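Local atomic coordinates of Rab3 interacting molecule variant 2 (Drosophila melanogaster, PDB entry 4TS6), a protein that probably helps organise neurotransmitter release at presynaptic active zones, the chain here being its C2A domain. Residues Val114-Leu117 with Ala118-Ile121. Sequence-based numbering, arbitrary orientation.
Sequences VIDL and AHHI
D116 and A118 meet where a strand gives way to a tight turn: OD1 of D116 lies 3.8 Å from CB of A118, whose short side chain adds little bulk beside the carboxylate. A water accepts from N of A118 at 3.1 Å and also lies close to OD1 of D116. At H119 the chain has folded back far enough for its N to bond to O of D116 at 3.1 Å, an i to i+3 link of the kind that closes a beta turn or one step of 3-10 helix. The imidazole runs alongside the D116 side chain, pointing the same way, with CD2 3.8 Å from OD2. This oxygen sits at the ring's edge, and the two planes are 66° apart. Both polar groups suit an exposed turn, and the nearby carboxylate could modestly favour a protonated ring, although OD2 and NE2 are not in contact. H120 repeats the backbone step, its N reaching O of L117 at 3.2 Å from well above the carbonyl plane. With CG anti to the backbone N (chi1 -154°), its ring turns back toward the strand, and CD2 rests 3.9 Å from CG2 of I115, a van der Waals contact between ring carbon and methyl that suits the buried I115. Both ring nitrogens are hydrogen-bonded, ND1 accepting from the backbone N of L122 and NE2 pairing with OH of Y129. The turn thus carries the chain from strand 108-116, an outer strand of one sheet, across to strand 123-130 of the other, while I115 and L117 pack on L16 of strand 11-19 in the sandwich interior.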
ATOM      1  N   VAL A 114      -5.751  -4.062  -3.866  1.00 19.46           N
ATOM      2  CA  VAL A 114      -5.004  -5.056  -4.617  1.00 19.68           C
ATOM      3  C   VAL A 114      -5.023  -4.667  -6.082  1.00 26.52           C
ATOM      4  O   VAL A 114      -6.091  -4.467  -6.672  1.00 23.57           O
ATOM      5  CB  VAL A 114      -5.578  -6.472  -4.431  1.00 29.84           C
ATOM      6  CG1 VAL A 114      -4.753  -7.479  -5.214  1.00 31.33           C
ATOM      7  CG2 VAL A 114      -5.561  -6.848  -2.967  1.00 29.56           C
ATOM      8  N   ILE A 115      -3.842  -4.528  -6.664  1.00 23.32           N
ATOM      9  CA  ILE A 115      -3.775  -4.076  -8.051  1.00 32.87           C
ATOM     10  C   ILE A 115      -3.341  -5.191  -8.991  1.00 32.84           C
ATOM     11  O   ILE A 115      -2.326  -5.836  -8.757  1.00 22.31           O
ATOM     12  CB  ILE A 115      -2.883  -2.833  -8.180  1.00 32.08           C
ATOM     13  CG1 ILE A 115      -3.586  -1.648  -7.480  1.00 34.10           C
ATOM     14  CG2 ILE A 115      -2.641  -2.498  -9.643  1.00 31.88           C
ATOM     15  CD1 ILE A 115      -2.727  -0.416  -7.300  1.00 39.22           C
ATOM     16  N   ASP A 116      -4.143  -5.433 -10.031  1.00 34.60           N
ATOM     17  CA  ASP A 116      -3.808  -6.400 -11.078  1.00 39.42           C
ATOM     18  C   ASP A 116      -2.893  -5.691 -12.084  1.00 30.22           C
ATOM     19  O   ASP A 116      -3.363  -4.974 -12.964  1.00 35.70           O
ATOM     20  CB  ASP A 116      -5.088  -6.904 -11.765  1.00 41.88           C
ATOM     21  CG  ASP A 116      -4.878  -8.208 -12.549  1.00 54.55           C
ATOM     22  OD1 ASP A 116      -3.733  -8.509 -12.960  1.00 47.53           O
ATOM     23  OD2 ASP A 116      -5.877  -8.934 -12.761  1.00 52.30           O
ATOM     24  N   LEU A 117      -1.588  -5.887 -11.946  1.00 25.48           N
ATOM     25  CA  LEU A 117      -0.624  -5.062 -12.674  1.00 24.72           C
ATOM     26  C   LEU A 117      -0.698  -5.258 -14.177  1.00 32.33           C
ATOM     27  O   LEU A 117      -0.298  -4.385 -14.934  1.00 33.71           O
ATOM     28  CB  LEU A 117       0.791  -5.324 -12.178  1.00 23.70           C
ATOM     29  CG  LEU A 117       0.995  -4.941 -10.717  1.00 29.76           C
ATOM     30  CD1 LEU A 117       2.275  -5.532 -10.178  1.00 25.75           C
ATOM     31  CD2 LEU A 117       1.025  -3.432 -10.622  1.00 28.51           C
ATOM     32  N   ALA A 118      -1.214  -6.403 -14.605  1.00 35.30           N
ATOM     33  CA  ALA A 118      -1.292  -6.698 -16.027  1.00 40.24           C
ATOM     34  C   ALA A 118      -2.166  -5.660 -16.740  1.00 46.26           C
ATOM     35  O   ALA A 118      -1.942  -5.347 -17.911  1.00 49.76           O
ATOM     36  CB  ALA A 118      -1.835  -8.102 -16.244  1.00 36.83           C
ATOM     37  N   HIS A 119      -3.137  -5.109 -16.011  1.00 44.83           N
ATOM     38  CA  HIS A 119      -4.098  -4.172 -16.586  1.00 54.06           C
ATOM     39  C   HIS A 119      -3.883  -2.716 -16.154  1.00 57.65           C
ATOM     40  O   HIS A 119      -4.738  -1.859 -16.400  1.00 53.67           O
ATOM     41  CB  HIS A 119      -5.525  -4.630 -16.270  1.00 54.48           C
ATOM     42  CG  HIS A 119      -5.816  -6.028 -16.724  1.00 58.00           C
ATOM     43  ND1 HIS A 119      -5.713  -6.417 -18.044  1.00 61.50           N
ATOM     44  CD2 HIS A 119      -6.190  -7.132 -16.035  1.00 59.26           C
ATOM     45  CE1 HIS A 119      -6.018  -7.699 -18.149  1.00 64.09           C
ATOM     46  NE2 HIS A 119      -6.312  -8.157 -16.944  1.00 68.12           N
ATOM     47  N   HIS A 120      -2.740  -2.433 -15.525  1.00 43.94           N
ATOM     48  CA  HIS A 120      -2.414  -1.060 -15.121  1.00 39.69           C
ATOM     49  C   HIS A 120      -1.450  -0.358 -16.093  1.00 43.36           C
ATOM     50  O   HIS A 120      -0.583  -0.997 -16.682  1.00 49.50           O
ATOM     51  CB  HIS A 120      -1.849  -1.035 -13.697  1.00 37.81           C
ATOM     52  CG  HIS A 120      -2.074   0.264 -12.987  1.00 46.13           C
ATOM     53  ND1 HIS A 120      -1.366   1.408 -13.282  1.00 47.11           N
ATOM     54  CD2 HIS A 120      -2.937   0.598 -11.994  1.00 44.54           C
ATOM     55  CE1 HIS A 120      -1.775   2.393 -12.500  1.00 48.68           C
ATOM     56  NE2 HIS A 120      -2.728   1.927 -11.711  1.00 48.15           N
ATOM     57  N   ILE A 121      -1.609   0.959 -16.245  1.00 47.48           N
ATOM     58  CA  ILE A 121      -0.819   1.755 -17.190  1.00 47.00           C
ATOM     59  C   ILE A 121       0.578   2.069 -16.652  1.00 50.17           C
ATOM     60  O   ILE A 121       1.535   2.168 -17.419  1.00 60.27           O
ATOM     61  CB  ILE A 121      -1.551   3.079 -17.574  1.00 54.14           C
ATOM     62  CG1 ILE A 121      -0.778   3.847 -18.654  1.00 65.70           C
ATOM     63  CG2 ILE A 121      -1.789   3.958 -16.357  1.00 60.59           C
ATOM     64  CD1 ILE A 121      -1.330   5.232 -18.965  1.00 69.89           C
TER
HETATM   65  O   HOH W   1      -1.301  -9.134 -13.147  1.00 32.44           O